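NanU sialic acid binding protein (Bacteroides fragilis, PDB 4L7T) binds sialic acid with high affinity at the outer membrane as a SusD-family protein and probably works together with NanO. Local coordinates at residues I324-Y329 with I359-N364; V68-E73 with A294-T299; D341-A346 with C363-G368. One frame throughout, in Å; residues are numbered along the deposited sequence.

Contact 1. Residues I324-Y329 with I359-N364; sequences IRYDLY and IAPFCN
Over one face of the Tyr326 ring sits the backbone Ile359 O, 3.8 Å above the plane and displaced toward the rim, while the methyl CB of Ala360 meets ring carbons CD1 and CE1 obliquely, 3.6 Å from each. A small alanine suits a place where a ring comes so near to the strand. At the far end of the ring the phenol is held by Val68 O, so Tyr326 also reaches the neighbouring loop. The ring of Tyr329 meets Pro361 obliquely as well, its CD1 lying 4.0 Å from Pro361 CB. CG of Tyr329 is anti to the backbone N (chi1 -178°), which sends the ring across the strand and past Pro361, toward Ala346 of strand 344-350.

Pro361, with Ile324, forms the main apolar part. Tyr326 CA lies 3.9 Å from Pro361 CD, so Ile324, Tyr326 and Tyr329 all touch the proline. Ile324 crosses it obliquely, its branch methyl CG2 3.6 Å from Pro361 CG, and its longer arm ends with CD1 3.8 Å from Cys363 N. The beta-branched isoleucine can therefore cover the proline and the Phe362-Cys363 peptide at once. No hydrogen bond joins the two segments; the proline has no N-H to offer, and Pro361 O is taken by Gln323.

Partly buried, this is mainly apolar packing of the 324-329 segment, which leads into helix 328-331, against strand 356-363, half of an antiparallel two-stranded sheet in the SusD-family region, which carries a classic beta bulge where Ile359 and Ala360 both face Val347.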
ATOM      1  N   ILE A 324       5.409   2.904 -16.044  1.00 12.09           N
ATOM      2  CA  ILE A 324       6.108   3.929 -15.304  1.00 13.21           C
ATOM      3  C   ILE A 324       6.602   5.005 -16.277  1.00 14.16           C
ATOM      4  O   ILE A 324       7.146   4.675 -17.357  1.00 14.15           O
ATOM      5  CB  ILE A 324       7.344   3.292 -14.645  1.00 12.39           C
ATOM      6  CG1 ILE A 324       6.920   2.174 -13.663  1.00 13.35           C
ATOM      7  CG2 ILE A 324       8.239   4.386 -13.975  1.00 11.30           C
ATOM      8  CD1 ILE A 324       8.067   1.176 -13.416  1.00 15.46           C
ATOM      9  N   ARG A 325       6.424   6.274 -15.916  1.00 13.06           N
ATOM     10  CA  ARG A 325       6.873   7.385 -16.790  1.00 15.32           C
ATOM     11  C   ARG A 325       8.372   7.169 -17.130  1.00 16.00           C
ATOM     12  O   ARG A 325       9.236   6.950 -16.257  1.00 15.37           O
ATOM     13  CB  ARG A 325       6.686   8.755 -16.162  1.00 13.93           C
ATOM     14  CG  ARG A 325       5.290   9.240 -15.956  1.00 16.10           C
ATOM     15  CD  ARG A 325       4.600   9.675 -17.258  1.00 19.04           C
ATOM     16  NE  ARG A 325       3.299  10.299 -16.954  1.00 25.60           N
ATOM     17  CZ  ARG A 325       2.407  10.682 -17.885  1.00 28.16           C
ATOM     18  NH1 ARG A 325       2.689  10.541 -19.178  1.00 29.55           N
ATOM     19  NH2 ARG A 325       1.243  11.225 -17.524  1.00 26.84           N
ATOM     20  N   TYR A 326       8.686   7.211 -18.429  1.00 17.40           N
ATOM     21  CA  TYR A 326      10.075   6.908 -18.850  1.00 18.20           C
ATOM     22  C   TYR A 326      11.138   7.776 -18.157  1.00 19.41           C
ATOM     23  O   TYR A 326      12.213   7.273 -17.834  1.00 18.94           O
ATOM     24  CB  TYR A 326      10.242   7.136 -20.358  1.00 18.35           C
ATOM     25  CG  TYR A 326       9.318   6.343 -21.300  1.00 17.54           C
ATOM     26  CD1 TYR A 326       8.573   5.275 -20.871  1.00 18.54           C
ATOM     27  CD2 TYR A 326       9.229   6.707 -22.635  1.00 28.46           C
ATOM     28  CE1 TYR A 326       7.704   4.578 -21.712  1.00 17.29           C
ATOM     29  CE2 TYR A 326       8.401   5.980 -23.510  1.00 28.03           C
ATOM     30  CZ  TYR A 326       7.645   4.902 -23.020  1.00 27.52           C
ATOM     31  OH  TYR A 326       6.784   4.192 -23.857  1.00 28.12           O
ATOM     32  N   ASP A 327      10.836   9.063 -17.974  1.00 19.10           N
ATOM     33  CA  ASP A 327      11.801   9.960 -17.359  1.00 22.04           C
ATOM     34  C   ASP A 327      11.921   9.820 -15.847  1.00 22.35           C
ATOM     35  O   ASP A 327      12.815  10.431 -15.271  1.00 21.96           O
ATOM     36  CB  ASP A 327      11.531  11.389 -17.719  1.00 20.46           C
ATOM     37  CG  ASP A 327      10.242  11.929 -17.169  1.00 24.96           C
ATOM     38  OD1 ASP A 327       9.399  11.182 -16.591  1.00 25.91           O
ATOM     39  OD2 ASP A 327      10.050  13.153 -17.321  1.00 32.09           O
ATOM     40  N   LEU A 328      10.983   9.103 -15.211  1.00 21.20           N
ATOM     41  CA  LEU A 328      11.049   8.950 -13.743  1.00 19.97           C
ATOM     42  C   LEU A 328      12.273   8.175 -13.305  1.00 20.81           C
ATOM     43  O   LEU A 328      12.829   8.421 -12.227  1.00 23.04           O
ATOM     44  CB  LEU A 328       9.732   8.338 -13.217  1.00 18.98           C
ATOM     45  CG  LEU A 328       9.649   8.179 -11.706  1.00 19.23           C
ATOM     46  CD1 LEU A 328       9.739   9.558 -10.997  1.00 22.19           C
ATOM     47  CD2 LEU A 328       8.296   7.485 -11.442  1.00 22.02           C
ATOM     48  N   TYR A 329      12.776   7.320 -14.179  1.00 20.50           N
ATOM     49  CA  TYR A 329      13.877   6.461 -13.904  1.00 21.14           C
ATOM     50  C   TYR A 329      15.137   7.258 -13.540  1.00 23.61           C
ATOM     51  O   TYR A 329      15.878   6.825 -12.616  1.00 24.38           O
ATOM     52  CB  TYR A 329      14.227   5.600 -15.117  1.00 22.80           C
ATOM     53  CG  TYR A 329      15.380   4.632 -14.861  1.00 22.61           C
ATOM     54  CD1 TYR A 329      15.212   3.524 -14.002  1.00 19.27           C
ATOM     55  CD2 TYR A 329      16.639   4.821 -15.477  1.00 24.07           C
ATOM     56  CE1 TYR A 329      16.290   2.591 -13.773  1.00 23.22           C
ATOM     57  CE2 TYR A 329      17.706   3.905 -15.252  1.00 27.34           C
ATOM     58  CZ  TYR A 329      17.518   2.789 -14.426  1.00 27.27           C
ATOM     59  OH  TYR A 329      18.548   1.887 -14.206  1.00 28.54           O
ATOM     60  N   ILE A 359      15.226   2.739 -23.387  1.00 21.87           N
ATOM     61  CA  ILE A 359      13.854   2.745 -23.823  1.00 20.39           C
ATOM     62  C   ILE A 359      12.944   3.171 -22.619  1.00 20.13           C
ATOM     63  O   ILE A 359      12.247   4.224 -22.668  1.00 20.70           O
ATOM     64  CB  ILE A 359      13.441   1.367 -24.331  1.00 19.76           C
ATOM     65  CG1 ILE A 359      14.304   0.977 -25.561  1.00 21.84           C
ATOM     66  CG2 ILE A 359      11.942   1.367 -24.752  1.00 22.05           C
ATOM     67  CD1 ILE A 359      14.204   2.004 -26.739  1.00 22.49           C
ATOM     68  N   ALA A 360      12.955   2.377 -21.551  1.00 19.13           N
ATOM     69  CA  ALA A 360      11.916   2.574 -20.472  1.00 17.05           C
ATOM     70  C   ALA A 360      12.192   1.675 -19.289  1.00 18.04           C
ATOM     71  O   ALA A 360      12.964   0.675 -19.418  1.00 18.79           O
ATOM     72  CB  ALA A 360      10.412   2.236 -21.018  1.00 17.88           C
ATOM     73  N   PRO A 361      11.509   1.922 -18.138  1.00 17.73           N
ATOM     74  CA  PRO A 361      11.785   1.084 -16.976  1.00 17.31           C
ATOM     75  C   PRO A 361      10.618   0.155 -16.658  1.00 18.40           C
ATOM     76  O   PRO A 361       9.533   0.398 -17.173  1.00 18.17           O
ATOM     77  CB  PRO A 361      11.980   2.121 -15.881  1.00 17.85           C
ATOM     78  CG  PRO A 361      10.907   3.213 -16.155  1.00 16.88           C
ATOM     79  CD  PRO A 361      10.868   3.208 -17.756  1.00 18.43           C
ATOM     80  N   PHE A 362      10.826  -0.874 -15.823  1.00 16.36           N
ATOM     81  CA  PHE A 362       9.765  -1.769 -15.304  1.00 16.27           C
ATOM     82  C   PHE A 362      10.099  -2.050 -13.820  1.00 15.34           C
ATOM     83  O   PHE A 362      11.225  -1.818 -13.379  1.00 17.95           O
ATOM     84  CB  PHE A 362       9.534  -3.059 -16.111  1.00 17.01           C
ATOM     85  CG  PHE A 362      10.670  -4.031 -16.111  1.00 19.73           C
ATOM     86  CD1 PHE A 362      10.741  -5.037 -15.105  1.00 18.76           C
ATOM     87  CD2 PHE A 362      11.608  -4.020 -17.135  1.00 20.87           C
ATOM     88  CE1 PHE A 362      11.799  -5.980 -15.122  1.00 20.62           C
ATOM     89  CE2 PHE A 362      12.610  -4.944 -17.155  1.00 22.88           C
ATOM     90  CZ  PHE A 362      12.715  -5.919 -16.138  1.00 21.05           C
ATOM     91  N   CYS A 363       9.078  -2.431 -13.089  1.00 15.76           N
ATOM     92  CA  CYS A 363       9.175  -2.653 -11.665  1.00 15.60           C
ATOM     93  C   CYS A 363      10.157  -3.800 -11.363  1.00 17.25           C
ATOM     94  O   CYS A 363       9.983  -4.929 -11.877  1.00 17.97           O
ATOM     95  CB  CYS A 363       7.749  -3.012 -11.174  1.00 15.73           C
ATOM     96  SG  CYS A 363       7.812  -3.482  -9.388  1.00 17.41           S
ATOM     97  N   ASN A 364      11.125  -3.519 -10.468  1.00 17.13           N
ATOM     98  CA  ASN A 364      12.067  -4.580 -10.004  1.00 17.71           C
ATOM     99  C   ASN A 364      11.953  -4.864  -8.498  1.00 19.53           C
ATOM    100  O   ASN A 364      12.743  -5.621  -7.903  1.00 18.11           O
ATOM    101  CB  ASN A 364      13.477  -4.195 -10.342  1.00 17.53           C
ATOM    102  CG  ASN A 364      14.474  -5.387 -10.283  1.00 21.40           C
ATOM    103  OD1 ASN A 364      14.175  -6.539 -10.687  1.00 20.24           O
ATOM    104  ND2 ASN A 364      15.645  -5.109  -9.695  1.00 18.52           N
TER

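Contact 2. Residues V68-E73 with A294-T299; sequences VPFGGE and AYMTST
A type I beta turn from Pro69 to Gly72 packs here against helix 293-299, with Tyr295 of the helix and Gly71 of the turn at the centre. Gly71 CA stands over the middle of the Tyr295 ring, 3.8 Å from its centroid and only 10° off the ring normal, a CH-pi contact. Glycine suits this place because it sets its CA, with no side chain beyond it, directly on the aromatic face.

At the ring's edge, in its plane, the phenol donates a 2.6 Å hydrogen bond from Tyr295 OH to Glu73 OE2. The oxygen is approached on its syn side, and the carboxylate is turned 73° from the ring. Since Glu73 OE2 also accepts from Ile320 N, two donors grip this one oxygen. Through Glu73 and the turn before it, the loop after strand 65-67 is fastened to a helix more than 200 residues later in the chain.

Phe70 meets the same tyrosine obliquely, with Phe70 CE1 3.7 Å from Tyr295 CE1 and the ring planes at 75°. Met296, its chain bent at chi2, brings SD to the edge of the Phe70 ring, 4.0 Å from CZ, in a Met-aromatic contact.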
ATOM      1  N   VAL A  68       3.136   5.279 -22.507  1.00 17.88           N
ATOM      2  CA  VAL A  68       2.640   4.161 -23.353  1.00 18.82           C
ATOM      3  C   VAL A  68       3.508   2.913 -23.009  1.00 16.92           C
ATOM      4  O   VAL A  68       4.711   3.025 -22.986  1.00 18.86           O
ATOM      5  CB  VAL A  68       2.784   4.582 -24.830  1.00 21.59           C
ATOM      6  CG1 VAL A  68       2.721   3.397 -25.778  1.00 26.09           C
ATOM      7  CG2 VAL A  68       1.712   5.654 -25.116  1.00 24.29           C
ATOM      8  N   PRO A  69       2.878   1.740 -22.752  1.00 16.85           N
ATOM      9  CA  PRO A  69       3.717   0.531 -22.517  1.00 16.23           C
ATOM     10  C   PRO A  69       4.825   0.363 -23.575  1.00 18.71           C
ATOM     11  O   PRO A  69       4.557   0.391 -24.803  1.00 19.43           O
ATOM     12  CB  PRO A  69       2.690  -0.601 -22.530  1.00 15.43           C
ATOM     13  CG  PRO A  69       1.423   0.057 -21.946  1.00 16.28           C
ATOM     14  CD  PRO A  69       1.436   1.430 -22.627  1.00 16.55           C
ATOM     15  N   PHE A  70       6.089   0.243 -23.170  1.00 18.88           N
ATOM     16  CA  PHE A  70       7.205   0.366 -24.174  1.00 18.63           C
ATOM     17  C   PHE A  70       7.130  -0.724 -25.266  1.00 18.23           C
ATOM     18  O   PHE A  70       7.571  -0.515 -26.421  1.00 20.55           O
ATOM     19  CB  PHE A  70       8.603   0.328 -23.465  1.00 18.09           C
ATOM     20  CG  PHE A  70       8.939  -0.998 -22.795  1.00 18.26           C
ATOM     21  CD1 PHE A  70       9.631  -2.003 -23.504  1.00 19.53           C
ATOM     22  CD2 PHE A  70       8.613  -1.229 -21.430  1.00 17.52           C
ATOM     23  CE1 PHE A  70       9.950  -3.236 -22.923  1.00 18.42           C
ATOM     24  CE2 PHE A  70       8.906  -2.451 -20.839  1.00 19.33           C
ATOM     25  CZ  PHE A  70       9.608  -3.473 -21.556  1.00 19.34           C
ATOM     26  N   GLY A  71       6.628  -1.891 -24.868  1.00 18.09           N
ATOM     27  CA  GLY A  71       6.652  -3.137 -25.734  1.00 17.89           C
ATOM     28  C   GLY A  71       5.473  -3.221 -26.679  1.00 18.15           C
ATOM     29  O   GLY A  71       5.390  -4.119 -27.515  1.00 18.53           O
ATOM     30  N   GLY A  72       4.549  -2.287 -26.552  1.00 17.14           N
ATOM     31  CA  GLY A  72       3.407  -2.312 -27.516  1.00 17.89           C
ATOM     32  C   GLY A  72       2.033  -2.631 -26.983  1.00 16.45           C
ATOM     33  O   GLY A  72       1.004  -2.524 -27.732  1.00 18.14           O
ATOM     34  N   GLU A  73       1.955  -3.029 -25.732  1.00 15.33           N
ATOM     35  CA  GLU A  73       0.658  -3.388 -25.227  1.00 14.76           C
ATOM     36  C   GLU A  73      -0.341  -2.258 -25.294  1.00 13.54           C
ATOM     37  O   GLU A  73      -0.041  -1.037 -25.052  1.00 14.30           O
ATOM     38  CB  GLU A  73       0.685  -3.864 -23.735  1.00 15.22           C
ATOM     39  CG  GLU A  73       1.466  -5.153 -23.485  1.00 16.87           C
ATOM     40  CD  GLU A  73       2.931  -4.917 -23.163  1.00 19.60           C
ATOM     41  OE1 GLU A  73       3.615  -3.961 -23.725  1.00 18.24           O
ATOM     42  OE2 GLU A  73       3.394  -5.723 -22.276  1.00 20.52           O
ATOM     43  N   ALA A 294       7.834 -12.883 -24.685  1.00 22.84           N
ATOM     44  CA  ALA A 294       8.042 -12.789 -26.154  1.00 25.04           C
ATOM     45  C   ALA A 294       8.836 -11.544 -26.636  1.00 24.73           C
ATOM     46  O   ALA A 294       9.896 -11.690 -27.275  1.00 25.48           O
ATOM     47  CB  ALA A 294       6.699 -12.933 -26.899  1.00 25.59           C
ATOM     48  N   TYR A 295       8.390 -10.302 -26.313  1.00 23.87           N
ATOM     49  CA  TYR A 295       9.185  -9.141 -26.810  1.00 22.67           C
ATOM     50  C   TYR A 295      10.453  -8.876 -26.047  1.00 22.22           C
ATOM     51  O   TYR A 295      11.406  -8.259 -26.576  1.00 23.36           O
ATOM     52  CB  TYR A 295       8.361  -7.825 -27.051  1.00 23.34           C
ATOM     53  CG  TYR A 295       7.734  -7.243 -25.771  1.00 22.08           C
ATOM     54  CD1 TYR A 295       8.545  -6.804 -24.716  1.00 22.21           C
ATOM     55  CD2 TYR A 295       6.359  -7.149 -25.640  1.00 21.81           C
ATOM     56  CE1 TYR A 295       7.964  -6.277 -23.510  1.00 16.40           C
ATOM     57  CE2 TYR A 295       5.784  -6.623 -24.480  1.00 17.28           C
ATOM     58  CZ  TYR A 295       6.623  -6.258 -23.400  1.00 17.92           C
ATOM     59  OH  TYR A 295       6.018  -5.833 -22.257  1.00 17.73           O
ATOM     60  N   MET A 296      10.539  -9.335 -24.799  1.00 21.60           N
ATOM     61  CA  MET A 296      11.779  -9.118 -24.044  1.00 22.15           C
ATOM     62  C   MET A 296      12.861  -9.964 -24.732  1.00 23.43           C
ATOM     63  O   MET A 296      13.939  -9.469 -25.056  1.00 22.41           O
ATOM     64  CB  MET A 296      11.644  -9.566 -22.581  1.00 21.55           C
ATOM     65  CG  MET A 296      10.803  -8.559 -21.726  1.00 22.04           C
ATOM     66  SD  MET A 296      11.669  -6.921 -21.499  1.00 23.43           S
ATOM     67  CE  MET A 296      12.718  -7.360 -20.080  1.00 23.05           C
ATOM     68  N   THR A 297      12.530 -11.234 -24.964  1.00 24.34           N
ATOM     69  CA  THR A 297      13.602 -12.117 -25.521  1.00 26.73           C
ATOM     70  C   THR A 297      13.921 -11.806 -26.994  1.00 28.29           C
ATOM     71  O   THR A 297      15.098 -11.916 -27.420  1.00 29.03           O
ATOM     72  CB  THR A 297      13.324 -13.587 -25.207  1.00 27.99           C
ATOM     73  OG1 THR A 297      12.062 -13.956 -25.750  1.00 27.49           O
ATOM     74  CG2 THR A 297      13.214 -13.760 -23.717  1.00 31.46           C
ATOM     75  N   SER A 298      12.935 -11.306 -27.746  1.00 27.18           N
ATOM     76  CA  SER A 298      13.124 -11.064 -29.209  1.00 28.29           C
ATOM     77  C   SER A 298      13.752  -9.702 -29.525  1.00 27.49           C
ATOM     78  O   SER A 298      14.505  -9.544 -30.474  1.00 26.40           O
ATOM     79  CB  SER A 298      11.770 -11.233 -29.941  1.00 27.91           C
ATOM     80  OG  SER A 298      10.896 -10.138 -29.643  1.00 32.26           O
ATOM     81  N   THR A 299      13.520  -8.712 -28.688  1.00 24.92           N
ATOM     82  CA  THR A 299      13.818  -7.359 -29.138  1.00 24.11           C
ATOM     83  C   THR A 299      14.730  -6.547 -28.267  1.00 24.06           C
ATOM     84  O   THR A 299      15.466  -5.675 -28.774  1.00 24.62           O
ATOM     85  CB  THR A 299      12.473  -6.597 -29.278  1.00 23.30           C
ATOM     86  OG1 THR A 299      11.566  -7.381 -30.078  1.00 27.27           O
ATOM     87  CG2 THR A 299      12.681  -5.224 -29.889  1.00 26.71           C
TER

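Contact 3. Residues D341-A346 with C363-G368; sequences DASMTA and CNKYQG
Asn364 and Ser343 tie together the point where helix 339-343 runs into the first strand of a beta hairpin, opposite the end of the hairpin's second strand. Met344 and Cys363 form an antiparallel non-hydrogen-bonded pair here, with diverging side chains.

The tight part centres on Asn364. Its backbone N gives a nearly straight bond of 2.8 Å to Ser343 O, arriving from well above the carbonyl plane (56° out of it). Its side chain, with CG anti to the backbone N (chi1 -163°), reaches back to the helix, where ND2 donates to Asp341 O at 3.1 Å. That bond lies close to the amide plane and nearly in line with the carbonyl. Asparagine suits the place because a short amide can satisfy a carbonyl in the last turn of the helix. Thr345 OG1 crowds the amide obliquely, 3.2 Å from Asn364 CG.

On the looser, outer side, one water lies 3.0 Å from both Ala342 O and Gln367 OE1, bridging them. Buried instead is Lys365, whose NZ hydrogen-bonds Met465 O and forms a salt bridge with Glu467. Ser343 OG hydrogen-bonds to Arg339 O, and a second water accepts from Lys365 NZ and donates to Ser343 OG, 2.9 Å from each.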
ATOM      1  N   ASP A 341      18.088   0.950  -8.279  1.00 20.86           N
ATOM      2  CA  ASP A 341      18.207  -0.415  -8.785  1.00 21.76           C
ATOM      3  C   ASP A 341      17.320  -1.482  -8.175  1.00 20.65           C
ATOM      4  O   ASP A 341      16.890  -2.423  -8.863  1.00 21.07           O
ATOM      5  CB  ASP A 341      19.678  -0.901  -8.656  1.00 26.09           C
ATOM      6  CG  ASP A 341      20.607  -0.275  -9.703  1.00 29.60           C
ATOM      7  OD1 ASP A 341      20.155   0.402 -10.683  1.00 30.91           O
ATOM      8  OD2 ASP A 341      21.840  -0.459  -9.556  1.00 35.82           O
ATOM      9  N   ALA A 342      16.995  -1.358  -6.872  1.00 18.26           N
ATOM     10  CA  ALA A 342      16.084  -2.308  -6.246  1.00 18.04           C
ATOM     11  C   ALA A 342      14.664  -2.061  -6.756  1.00 17.08           C
ATOM     12  O   ALA A 342      13.875  -2.961  -6.733  1.00 19.08           O
ATOM     13  CB  ALA A 342      16.094  -2.160  -4.720  1.00 19.12           C
ATOM     14  N   SER A 343      14.349  -0.846  -7.160  1.00 16.99           N
ATOM     15  CA  SER A 343      12.929  -0.497  -7.487  1.00 17.27           C
ATOM     16  C   SER A 343      12.586  -0.671  -8.963  1.00 16.99           C
ATOM     17  O   SER A 343      11.438  -0.977  -9.305  1.00 16.22           O
ATOM     18  CB  SER A 343      12.603   0.973  -7.131  1.00 16.54           C
ATOM     19  OG  SER A 343      12.740   1.173  -5.705  1.00 18.75           O
ATOM     20  N   MET A 344      13.585  -0.392  -9.805  1.00 17.55           N
ATOM     21  CA  MET A 344      13.342  -0.394 -11.278  1.00 18.33           C
ATOM     22  C   MET A 344      14.498  -1.000 -12.066  1.00 20.52           C
ATOM     23  O   MET A 344      15.669  -0.737 -11.705  1.00 20.69           O
ATOM     24  CB  MET A 344      13.149   1.055 -11.787  1.00 17.77           C
ATOM     25  CG  MET A 344      11.779   1.643 -11.475  1.00 18.01           C
ATOM     26  SD  MET A 344      11.630   3.407 -12.011  1.00 19.92           S
ATOM     27  CE  MET A 344      12.605   4.271 -10.786  1.00 15.27           C
ATOM     28  N   THR A 345      14.147  -1.770 -13.118  1.00 17.11           N
ATOM     29  CA  THR A 345      15.128  -2.199 -14.132  1.00 18.81           C
ATOM     30  C   THR A 345      14.859  -1.373 -15.389  1.00 20.83           C
ATOM     31  O   THR A 345      13.718  -1.225 -15.783  1.00 18.80           O
ATOM     32  CB  THR A 345      15.059  -3.704 -14.360  1.00 21.04           C
ATOM     33  OG1 THR A 345      15.383  -4.376 -13.125  1.00 21.70           O
ATOM     34  CG2 THR A 345      16.115  -4.194 -15.391  1.00 20.82           C
ATOM     35  N   ALA A 346      15.921  -0.885 -16.023  1.00 20.81           N
ATOM     36  CA  ALA A 346      15.802  -0.281 -17.369  1.00 20.65           C
ATOM     37  C   ALA A 346      15.945  -1.305 -18.523  1.00 22.33           C
ATOM     38  O   ALA A 346      16.669  -2.330 -18.454  1.00 21.21           O
ATOM     39  CB  ALA A 346      16.799   0.839 -17.524  1.00 19.83           C
ATOM     40  N   CYS A 363       9.078  -2.431 -13.089  1.00 15.76           N
ATOM     41  CA  CYS A 363       9.175  -2.653 -11.665  1.00 15.60           C
ATOM     42  C   CYS A 363      10.157  -3.800 -11.363  1.00 17.25           C
ATOM     43  O   CYS A 363       9.983  -4.929 -11.877  1.00 17.97           O
ATOM     44  CB  CYS A 363       7.749  -3.012 -11.174  1.00 15.73           C
ATOM     45  SG  CYS A 363       7.812  -3.482  -9.388  1.00 17.41           S
ATOM     46  N   ASN A 364      11.125  -3.519 -10.468  1.00 17.13           N
ATOM     47  CA  ASN A 364      12.067  -4.580 -10.004  1.00 17.71           C
ATOM     48  C   ASN A 364      11.953  -4.864  -8.498  1.00 19.53           C
ATOM     49  O   ASN A 364      12.743  -5.621  -7.903  1.00 18.11           O
ATOM     50  CB  ASN A 364      13.477  -4.195 -10.342  1.00 17.53           C
ATOM     51  CG  ASN A 364      14.474  -5.387 -10.283  1.00 21.40           C
ATOM     52  OD1 ASN A 364      14.175  -6.539 -10.687  1.00 20.24           O
ATOM     53  ND2 ASN A 364      15.645  -5.109  -9.695  1.00 18.52           N
ATOM     54  N   LYS A 365      10.974  -4.230  -7.892  1.00 16.14           N
ATOM     55  CA  LYS A 365      10.836  -4.373  -6.406  1.00 15.25           C
ATOM     56  C   LYS A 365      10.377  -5.794  -6.012  1.00 16.01           C
ATOM     57  O   LYS A 365      10.760  -6.297  -4.932  1.00 17.12           O
ATOM     58  CB  LYS A 365       9.843  -3.343  -5.848  1.00 13.23           C
ATOM     59  CG  LYS A 365       9.719  -3.460  -4.283  1.00 12.73           C
ATOM     60  CD  LYS A 365       9.050  -2.204  -3.709  1.00 12.88           C
ATOM     61  CE  LYS A 365      10.075  -0.988  -3.599  1.00 12.30           C
ATOM     62  NZ  LYS A 365       9.350   0.239  -2.937  1.00 14.21           N
ATOM     63  N   TYR A 366       9.597  -6.444  -6.885  1.00 16.77           N
ATOM     64  CA  TYR A 366       8.989  -7.773  -6.598  1.00 15.89           C
ATOM     65  C   TYR A 366       9.468  -8.715  -7.695  1.00 18.98           C
ATOM     66  O   TYR A 366       9.019  -8.625  -8.890  1.00 20.46           O
ATOM     67  CB  TYR A 366       7.497  -7.729  -6.571  1.00 15.99           C
ATOM     68  CG  TYR A 366       6.879  -6.667  -5.632  1.00 12.29           C
ATOM     69  CD1 TYR A 366       7.007  -6.781  -4.278  1.00 15.28           C
ATOM     70  CD2 TYR A 366       6.256  -5.579  -6.138  1.00 14.81           C
ATOM     71  CE1 TYR A 366       6.473  -5.793  -3.367  1.00 17.23           C
ATOM     72  CE2 TYR A 366       5.701  -4.557  -5.313  1.00 17.77           C
ATOM     73  CZ  TYR A 366       5.846  -4.661  -3.937  1.00 16.89           C
ATOM     74  OH  TYR A 366       5.274  -3.753  -3.117  1.00 15.89           O
ATOM     75  N   GLN A 367      10.452  -9.533  -7.335  1.00 18.58           N
ATOM     76  CA  GLN A 367      11.141 -10.351  -8.377  1.00 21.37           C
ATOM     77  C   GLN A 367      10.618 -11.774  -8.407  1.00 22.29           C
ATOM     78  O   GLN A 367      10.962 -12.487  -9.304  1.00 23.97           O
ATOM     79  CB  GLN A 367      12.660 -10.283  -8.276  1.00 23.38           C
ATOM     80  CG  GLN A 367      13.216  -8.898  -8.447  1.00 23.18           C
ATOM     81  CD  GLN A 367      14.689  -8.808  -8.318  1.00 30.34           C
ATOM     82  OE1 GLN A 367      15.222  -7.960  -7.608  1.00 35.19           O
ATOM     83  NE2 GLN A 367      15.376  -9.610  -9.076  1.00 33.04           N
ATOM     84  N   GLY A 368       9.719 -12.144  -7.483  1.00 23.96           N
ATOM     85  CA  GLY A 368       9.178 -13.526  -7.494  1.00 22.61           C
ATOM     86  C   GLY A 368      10.273 -14.563  -7.315  1.00 24.58           C
ATOM     87  O   GLY A 368      11.338 -14.275  -6.755  1.00 23.97           O
TER
HETATM   88  O   HOH W   1      14.994  -5.565  -5.864  1.00 31.32           O
HETATM   89  O   HOH W   2      10.906   2.500  -3.834  1.00 14.70           O

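How the contacts relate
Contacts 1 and 3 lie on the same two-stranded sheet, their centres 10 Å apart, and share Cys363 and Asn364. Contact 1 covers one face of the hairpin whose strands contact 3 joins at their ends; between them Phe362 N and Thr345 O make a probable hydrogen bond of 2.9 Å. Contact 2, 13 Å from contact 1 between centres, packs Met296 CE 3.8 Å from CE2 of Phe362, whose side chain points away from 324-329. A probable hydrogen bond of 2.5 Å from Tyr326 OH to Val68 O also ties contacts 1 and 2. Contacts 2 and 3 do not touch, their nearest atoms being about 7 Å apart. The bound sodium ion lies about 10 Å from the side chain of Arg325.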